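Local coordinates for Lin2111 protein (Listeria innocua, PDB 3EDP), which is of uncharacterised function but probably acts as a GntR-family transcription regulator that binds DNA, at residues V63-N67 against E121-V125; Q182-A186 against E198-K204. One frame throughout, in Å; residues are numbered along the deposited sequence.

Contact 1. Residues V63-N67 against E121-V125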
ATOM      1  N   VAL A  63     -15.004 -12.005  27.042  1.00 31.34           N
ATOM      2  CA  VAL A  63     -15.754 -10.817  26.670  1.00 30.50           C
ATOM      3  C   VAL A  63     -14.958  -9.583  27.049  1.00 25.09           C
ATOM      4  O   VAL A  63     -14.005  -9.651  27.823  1.00 29.25           O
ATOM      5  CB  VAL A  63     -17.144 -10.732  27.389  1.00 38.49           C
ATOM      6  CG1 VAL A  63     -17.804 -12.088  27.481  1.00 31.68           C
ATOM      7  CG2 VAL A  63     -16.991 -10.130  28.760  1.00 45.56           C
ATOM      8  N   VAL A  64     -15.365  -8.446  26.515  1.00 31.56           N
ATOM      9  CA  VAL A  64     -14.716  -7.191  26.846  1.00 35.73           C
ATOM     10  C   VAL A  64     -15.787  -6.116  26.973  1.00 31.86           C
ATOM     11  O   VAL A  64     -16.797  -6.146  26.266  1.00 34.56           O
ATOM     12  CB  VAL A  64     -13.667  -6.802  25.769  1.00 39.74           C
ATOM     13  CG1 VAL A  64     -14.299  -6.806  24.384  1.00 38.80           C
ATOM     14  CG2 VAL A  64     -13.042  -5.449  26.084  1.00 34.37           C
ATOM     15  N   ARG A  65     -15.586  -5.189  27.898  1.00 31.51           N
ATOM     16  CA  ARG A  65     -16.527  -4.095  28.081  1.00 40.95           C
ATOM     17  C   ARG A  65     -16.184  -2.931  27.165  1.00 50.10           C
ATOM     18  O   ARG A  65     -15.012  -2.648  26.924  1.00 42.15           O
ATOM     19  CB  ARG A  65     -16.505  -3.597  29.525  1.00 35.29           C
ATOM     20  CG  ARG A  65     -17.054  -4.577  30.565  1.00 36.95           C
ATOM     21  CD  ARG A  65     -17.142  -3.884  31.921  1.00 39.86           C
ATOM     22  NE  ARG A  65     -17.989  -4.599  32.873  1.00 36.86           N
ATOM     23  CZ  ARG A  65     -17.533  -5.404  33.825  1.00 37.98           C
ATOM     24  NH1 ARG A  65     -16.225  -5.604  33.959  1.00 32.04           N
ATOM     25  NH2 ARG A  65     -18.386  -6.007  34.648  1.00 37.45           N
ATOM     26  N   LYS A  66     -17.204  -2.253  26.656  1.00 64.11           N
ATOM     27  CA  LYS A  66     -16.985  -0.938  26.077  1.00 78.18           C
ATOM     28  C   LYS A  66     -17.411   0.082  27.117  1.00 89.51           C
ATOM     29  O   LYS A  66     -18.596   0.214  27.409  1.00 89.91           O
ATOM     30  CB  LYS A  66     -17.774  -0.741  24.783  1.00 83.61           C
ATOM     31  CG  LYS A  66     -17.220   0.379  23.899  1.00 95.90           C
ATOM     32  CD  LYS A  66     -16.835   1.602  24.729  1.00102.91           C
ATOM     33  CE  LYS A  66     -15.849   2.508  24.012  1.00107.42           C
ATOM     34  NZ  LYS A  66     -16.518   3.403  23.030  1.00113.05           N
ATOM     35  N   ASN A  67     -16.435   0.789  27.676  1.00103.23           N
ATOM     36  CA  ASN A  67     -16.686   1.809  28.688  1.00117.38           C
ATOM     37  C   ASN A  67     -18.128   2.309  28.682  1.00117.39           C
ATOM     38  O   ASN A  67     -18.480   3.212  27.922  1.00116.76           O
ATOM     39  CB  ASN A  67     -15.720   2.980  28.503  1.00129.98           C
ATOM     40  CG  ASN A  67     -15.645   3.873  29.723  1.00139.24           C
ATOM     41  OD1 ASN A  67     -16.473   3.778  30.630  1.00142.43           O
ATOM     42  ND2 ASN A  67     -14.646   4.748  29.754  1.00141.84           N
ATOM     43  N   GLU A 121      -9.132   6.901  23.957  1.00 60.39           N
ATOM     44  CA  GLU A 121      -8.208   5.874  24.439  1.00 61.19           C
ATOM     45  C   GLU A 121      -8.895   4.605  24.949  1.00 52.52           C
ATOM     46  O   GLU A 121      -8.309   3.522  24.925  1.00 50.50           O
ATOM     47  CB  GLU A 121      -7.285   6.450  25.519  1.00 67.10           C
ATOM     48  CG  GLU A 121      -8.004   7.249  26.601  1.00 81.56           C
ATOM     49  CD  GLU A 121      -8.478   8.617  26.119  1.00 93.30           C
ATOM     50  OE1 GLU A 121      -7.962   9.099  25.085  1.00 91.88           O
ATOM     51  OE2 GLU A 121      -9.366   9.208  26.776  1.00 97.54           O
ATOM     52  N   ASN A 122     -10.139   4.744  25.394  1.00 50.74           N
ATOM     53  CA  ASN A 122     -10.890   3.630  25.964  1.00 54.71           C
ATOM     54  C   ASN A 122     -11.787   2.929  24.949  1.00 51.13           C
ATOM     55  O   ASN A 122     -12.428   1.926  25.258  1.00 55.35           O
ATOM     56  CB  ASN A 122     -11.734   4.112  27.143  1.00 68.24           C
ATOM     57  CG  ASN A 122     -12.650   5.262  26.768  1.00 83.01           C
ATOM     58  OD1 ASN A 122     -12.190   6.325  26.344  1.00 84.29           O
ATOM     59  ND2 ASN A 122     -13.955   5.057  26.921  1.00 88.58           N
ATOM     60  N   GLU A 123     -11.840   3.461  23.736  1.00 50.23           N
ATOM     61  CA  GLU A 123     -12.606   2.829  22.673  1.00 51.65           C
ATOM     62  C   GLU A 123     -11.844   1.622  22.133  1.00 44.96           C
ATOM     63  O   GLU A 123     -10.628   1.527  22.288  1.00 41.09           O
ATOM     64  CB  GLU A 123     -12.935   3.840  21.574  1.00 60.65           C
ATOM     65  CG  GLU A 123     -13.900   4.928  22.046  1.00 65.42           C
ATOM     66  CD  GLU A 123     -14.150   5.997  21.003  1.00 73.13           C
ATOM     67  OE1 GLU A 123     -15.320   6.405  20.850  1.00 79.35           O
ATOM     68  OE2 GLU A 123     -13.184   6.429  20.335  1.00 70.04           O
ATOM     69  N   LEU A 124     -12.561   0.693  21.514  1.00 37.09           N
ATOM     70  CA  LEU A 124     -11.990  -0.606  21.202  1.00 38.14           C
ATOM     71  C   LEU A 124     -11.435  -0.722  19.786  1.00 38.74           C
ATOM     72  O   LEU A 124     -11.928  -0.081  18.857  1.00 35.68           O
ATOM     73  CB  LEU A 124     -13.032  -1.699  21.445  1.00 37.58           C
ATOM     74  CG  LEU A 124     -13.664  -1.672  22.838  1.00 45.37           C
ATOM     75  CD1 LEU A 124     -14.792  -2.690  22.922  1.00 39.27           C
ATOM     76  CD2 LEU A 124     -12.612  -1.922  23.917  1.00 46.14           C
ATOM     77  N   VAL A 125     -10.416  -1.565  19.639  1.00 34.90           N
ATOM     78  CA  VAL A 125      -9.847  -1.906  18.346  1.00 31.06           C
ATOM     79  C   VAL A 125      -9.611  -3.408  18.284  1.00 30.05           C
ATOM     80  O   VAL A 125      -9.390  -4.051  19.308  1.00 31.49           O
ATOM     81  CB  VAL A 125      -8.491  -1.179  18.088  1.00 32.33           C
ATOM     82  CG1 VAL A 125      -8.660   0.333  18.181  1.00 38.06           C
ATOM     83  CG2 VAL A 125      -7.414  -1.659  19.061  1.00 27.16           C
TER
HETATM   84  O   HOH W   1     -15.131   1.356  20.911  1.00 58.78           O

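Contact 2. Residues Q182-A186 against E198-K204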
ATOM      1  N   GLN A 182      11.591   1.895   8.621  1.00 36.72           N
ATOM      2  CA  GLN A 182      12.607   1.965   9.671  1.00 33.88           C
ATOM      3  C   GLN A 182      13.450   0.708   9.767  1.00 37.69           C
ATOM      4  O   GLN A 182      13.030  -0.375   9.350  1.00 35.92           O
ATOM      5  CB  GLN A 182      11.959   2.160  11.039  1.00 38.35           C
ATOM      6  CG  GLN A 182      11.399   3.527  11.320  1.00 51.83           C
ATOM      7  CD  GLN A 182      10.641   3.540  12.635  1.00 55.53           C
ATOM      8  OE1 GLN A 182      11.152   4.008  13.654  1.00 53.65           O
ATOM      9  NE2 GLN A 182       9.432   2.988  12.625  1.00 49.26           N
ATOM     10  N   LEU A 183      14.634   0.869  10.348  1.00 34.32           N
ATOM     11  CA  LEU A 183      15.435  -0.244  10.841  1.00 32.93           C
ATOM     12  C   LEU A 183      15.350  -0.224  12.355  1.00 35.88           C
ATOM     13  O   LEU A 183      15.582   0.816  12.968  1.00 41.53           O
ATOM     14  CB  LEU A 183      16.899  -0.073  10.445  1.00 41.68           C
ATOM     15  CG  LEU A 183      17.380  -0.691   9.138  1.00 46.36           C
ATOM     16  CD1 LEU A 183      18.825  -0.279   8.898  1.00 39.90           C
ATOM     17  CD2 LEU A 183      17.249  -2.207   9.192  1.00 37.91           C
ATOM     18  N   ILE A 184      15.010  -1.357  12.961  1.00 34.34           N
ATOM     19  CA  ILE A 184      14.968  -1.448  14.415  1.00 35.86           C
ATOM     20  C   ILE A 184      15.722  -2.673  14.911  1.00 40.98           C
ATOM     21  O   ILE A 184      16.125  -3.541  14.126  1.00 34.87           O
ATOM     22  CB  ILE A 184      13.507  -1.491  14.965  1.00 34.48           C
ATOM     23  CG1 ILE A 184      12.792  -2.761  14.506  1.00 35.48           C
ATOM     24  CG2 ILE A 184      12.717  -0.255  14.527  1.00 37.24           C
ATOM     25  CD1 ILE A 184      11.448  -2.981  15.182  1.00 45.01           C
ATOM     26  N   LEU A 185      15.916  -2.722  16.223  1.00 48.53           N
ATOM     27  CA  LEU A 185      16.482  -3.886  16.884  1.00 53.25           C
ATOM     28  C   LEU A 185      15.353  -4.872  17.134  1.00 48.92           C
ATOM     29  O   LEU A 185      14.240  -4.471  17.472  1.00 46.33           O
ATOM     30  CB  LEU A 185      17.120  -3.477  18.215  1.00 52.09           C
ATOM     31  CG  LEU A 185      18.400  -2.639  18.126  1.00 54.42           C
ATOM     32  CD1 LEU A 185      18.544  -1.712  19.325  1.00 55.53           C
ATOM     33  CD2 LEU A 185      19.616  -3.537  17.996  1.00 58.00           C
ATOM     34  N   ALA A 186      15.634  -6.157  16.956  1.00 39.35           N
ATOM     35  CA  ALA A 186      14.639  -7.187  17.223  1.00 50.42           C
ATOM     36  C   ALA A 186      14.228  -7.181  18.695  1.00 57.23           C
ATOM     37  O   ALA A 186      15.076  -7.220  19.588  1.00 57.92           O
ATOM     38  CB  ALA A 186      15.162  -8.566  16.816  1.00 38.97           C
ATOM     39  N   GLU A 198      18.147 -11.396  20.001  1.00 70.04           N
ATOM     40  CA  GLU A 198      18.026 -10.031  20.494  1.00 76.36           C
ATOM     41  C   GLU A 198      18.964  -9.105  19.736  1.00 69.62           C
ATOM     42  O   GLU A 198      20.119  -9.447  19.473  1.00 65.21           O
ATOM     43  CB  GLU A 198      18.304  -9.945  21.994  1.00 88.82           C
ATOM     44  CG  GLU A 198      17.049  -9.844  22.845  1.00 99.91           C
ATOM     45  CD  GLU A 198      17.284  -9.098  24.146  1.00107.25           C
ATOM     46  OE1 GLU A 198      18.230  -9.456  24.881  1.00108.93           O
ATOM     47  OE2 GLU A 198      16.520  -8.151  24.431  1.00108.17           O
ATOM     48  N   ASN A 199      18.443  -7.938  19.372  1.00 65.01           N
ATOM     49  CA  ASN A 199      19.239  -6.907  18.719  1.00 63.96           C
ATOM     50  C   ASN A 199      19.650  -7.227  17.282  1.00 59.86           C
ATOM     51  O   ASN A 199      20.450  -6.507  16.684  1.00 62.48           O
ATOM     52  CB  ASN A 199      20.456  -6.546  19.574  1.00 67.41           C
ATOM     53  CG  ASN A 199      20.060  -6.031  20.944  1.00 74.92           C
ATOM     54  OD1 ASN A 199      20.779  -6.221  21.923  1.00 80.41           O
ATOM     55  ND2 ASN A 199      18.898  -5.389  21.022  1.00 77.58           N
ATOM     56  N   ASP A 200      19.103  -8.304  16.726  1.00 52.91           N
ATOM     57  CA  ASP A 200      19.200  -8.516  15.288  1.00 52.36           C
ATOM     58  C   ASP A 200      18.479  -7.350  14.615  1.00 41.18           C
ATOM     59  O   ASP A 200      17.463  -6.884  15.125  1.00 40.89           O
ATOM     60  CB  ASP A 200      18.572  -9.855  14.882  1.00 43.63           C
ATOM     61  CG  ASP A 200      19.540 -11.029  15.029  1.00 56.52           C
ATOM     62  OD1 ASP A 200      20.743 -10.780  15.279  1.00 56.61           O
ATOM     63  OD2 ASP A 200      19.103 -12.199  14.889  1.00 51.71           O
ATOM     64  N   PRO A 201      19.013  -6.862  13.484  1.00 45.87           N
ATOM     65  CA  PRO A 201      18.384  -5.746  12.760  1.00 37.81           C
ATOM     66  C   PRO A 201      17.136  -6.177  12.013  1.00 39.93           C
ATOM     67  O   PRO A 201      17.124  -7.222  11.359  1.00 37.65           O
ATOM     68  CB  PRO A 201      19.455  -5.322  11.756  1.00 37.87           C
ATOM     69  CG  PRO A 201      20.301  -6.530  11.561  1.00 42.00           C
ATOM     70  CD  PRO A 201      20.256  -7.322  12.838  1.00 46.66           C
ATOM     71  N   VAL A 202      16.097  -5.356  12.088  1.00 36.92           N
ATOM     72  CA  VAL A 202      14.821  -5.689  11.473  1.00 33.87           C
ATOM     73  C   VAL A 202      14.256  -4.495  10.702  1.00 29.06           C
ATOM     74  O   VAL A 202      14.302  -3.367  11.190  1.00 29.95           O
ATOM     75  CB  VAL A 202      13.807  -6.129  12.551  1.00 30.82           C
ATOM     76  CG1 VAL A 202      12.420  -6.277  11.950  1.00 37.43           C
ATOM     77  CG2 VAL A 202      14.264  -7.426  13.212  1.00 31.07           C
ATOM     78  N   PHE A 203      13.739  -4.743   9.497  1.00 25.23           N
ATOM     79  CA  PHE A 203      12.982  -3.721   8.767  1.00 29.24           C
ATOM     80  C   PHE A 203      11.583  -3.632   9.372  1.00 30.88           C
ATOM     81  O   PHE A 203      10.917  -4.647   9.555  1.00 30.17           O
ATOM     82  CB  PHE A 203      12.822  -4.066   7.277  1.00 26.74           C
ATOM     83  CG  PHE A 203      14.072  -3.904   6.457  1.00 24.63           C
ATOM     84  CD1 PHE A 203      14.710  -2.678   6.367  1.00 28.79           C
ATOM     85  CD2 PHE A 203      14.585  -4.978   5.743  1.00 24.79           C
ATOM     86  CE1 PHE A 203      15.855  -2.530   5.602  1.00 34.55           C
ATOM     87  CE2 PHE A 203      15.723  -4.839   4.968  1.00 32.43           C
ATOM     88  CZ  PHE A 203      16.362  -3.614   4.898  1.00 32.00           C
ATOM     89  N   LYS A 204      11.146  -2.421   9.688  1.00 29.56           N
ATOM     90  CA  LYS A 204       9.776  -2.208  10.128  1.00 30.42           C
ATOM     91  C   LYS A 204       9.070  -1.267   9.148  1.00 34.75           C
ATOM     92  O   LYS A 204       9.427  -0.097   9.020  1.00 29.84           O
ATOM     93  CB  LYS A 204       9.732  -1.648  11.548  1.00 32.31           C
ATOM     94  CG  LYS A 204       8.330  -1.305  12.039  1.00 36.99           C
ATOM     95  CD  LYS A 204       8.379  -0.540  13.349  1.00 40.76           C
ATOM     96  CE  LYS A 204       6.994  -0.371  13.962  1.00 42.57           C
ATOM     97  NZ  LYS A 204       7.074   0.496  15.168  1.00 45.74           N
TER
HETATM   98  O   HOH W   2       8.192   1.969  10.378  1.00 28.64           O

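Contact 1. Residues V63-N67 against E121-V125
Leu124 packs its two methyls on Val64 and Lys66 and makes the apolar part of the contact. The methyls divide the work. Leu124 CD2 comes within 4.2 Å of Val64 CG2, as the two side chains run past each other in opposite directions. Leu124 CD1 lies 4.0 Å from Lys66 CB and touches Lys66 CG at a like distance. Val64 can offer CG2 because this methyl stands opposite its own backbone N. Tyr72 and Ile106 also touch both Val64 and Leu124.

The strand 63-66 pairs with 70-73 to form the two-stranded wing of a GntR-type winged helix-turn-helix. The other segment leads into the strand 124-134 of the UTRA domain sheet. The contact therefore joins the probable DNA-binding domain to the UTRA domain.

The polar part centres on Lys66. Its chain turns about the CB-CG bond (chi2 -42°) and again about CD-CE, and Lys66 CE passes over the backbone of Glu123, 3.5 Å from Glu123 CA. The ammonium forms a long salt bridge, with 3.9 Å between Lys66 NZ and Glu123 OE1. The other carboxylate oxygen, OE2, takes a hydrogen bond from the backbone N of Lys120. A water accepts a bond of 2.7 Å from Leu124 N and a weak one from Lys66 NZ. Beside this group, the poorly ordered Asn67 crosses Asn122.

Contact 2. Residues Q182-A186 against E198-K204
The carbonyl oxygen of Lys204 is held by two donors. Gln182 N bonds to Lys204 O at 3.0 Å, and a water gives it a second bond of 2.8 Å. The same water accepts from Gln182 NE2, also at 2.8 Å, so the glutamine side chain reaches back to the partner strand through it.

This is an antiparallel strand pair at one margin of the six-stranded UTRA domain sheet. The strand 176-185 is outermost within the chain, and helix 188-194 lies in the connection to 201-211. Gln182 with Lys204 and Ile184 with Val202 are hydrogen-bonded pairs; Leu183 with Phe203 and Leu185 with Pro201 are non-hydrogen-bonded pairs. Ile184 N bonds to Val202 O at 2.8 Å. In return, Val202 N bonds to Ile184 O at 2.7 Å. Beyond the last pair, Ala186 N bonds to Asp200 O at 2.7 Å, and a weak bond from Asn199 N to Ala186 O follows.

Leu183 and Phe203 lie side by side and point the same way, with Leu183 CD2 3.8 Å from Phe203 CD1 and oblique to the ring. On this face Leu183 packs on Leu183 of the second subunit, and Phe203 on Leu181 of that subunit. On the other face, Ile184 CG1 sits between its own backbone N and carbonyl carbon (chi1 65°), which sets it against Val202. Tyr223 touches both. The extended Lys204 chain runs alongside Gln182. At the loop end of the Leu183 face, Leu185 crosses Asn199, and Leu185 CD2 lies 3.5 Å from Asn199 CB.

Overall arrangement
Contact 1 and contact 2 both reach the same six-stranded antiparallel sheet but do not touch. Their centres are 31 Å apart and their nearest atoms about 15 Å. Contact 1 reaches the start of the strand 124-134, next to the outermost strand 99-108. Contact 2 lies at the opposite margin, on 201-211 and 176-185. They also differ in kind. Contact 1 joins the wing to the sheet, and no other chain of the assembly touches it. Contact 2 pairs two strands of the sheet and the loop residues beside them, and packs against the second subunit. One thus belongs to the interdomain boundary and the other to the subunit interface.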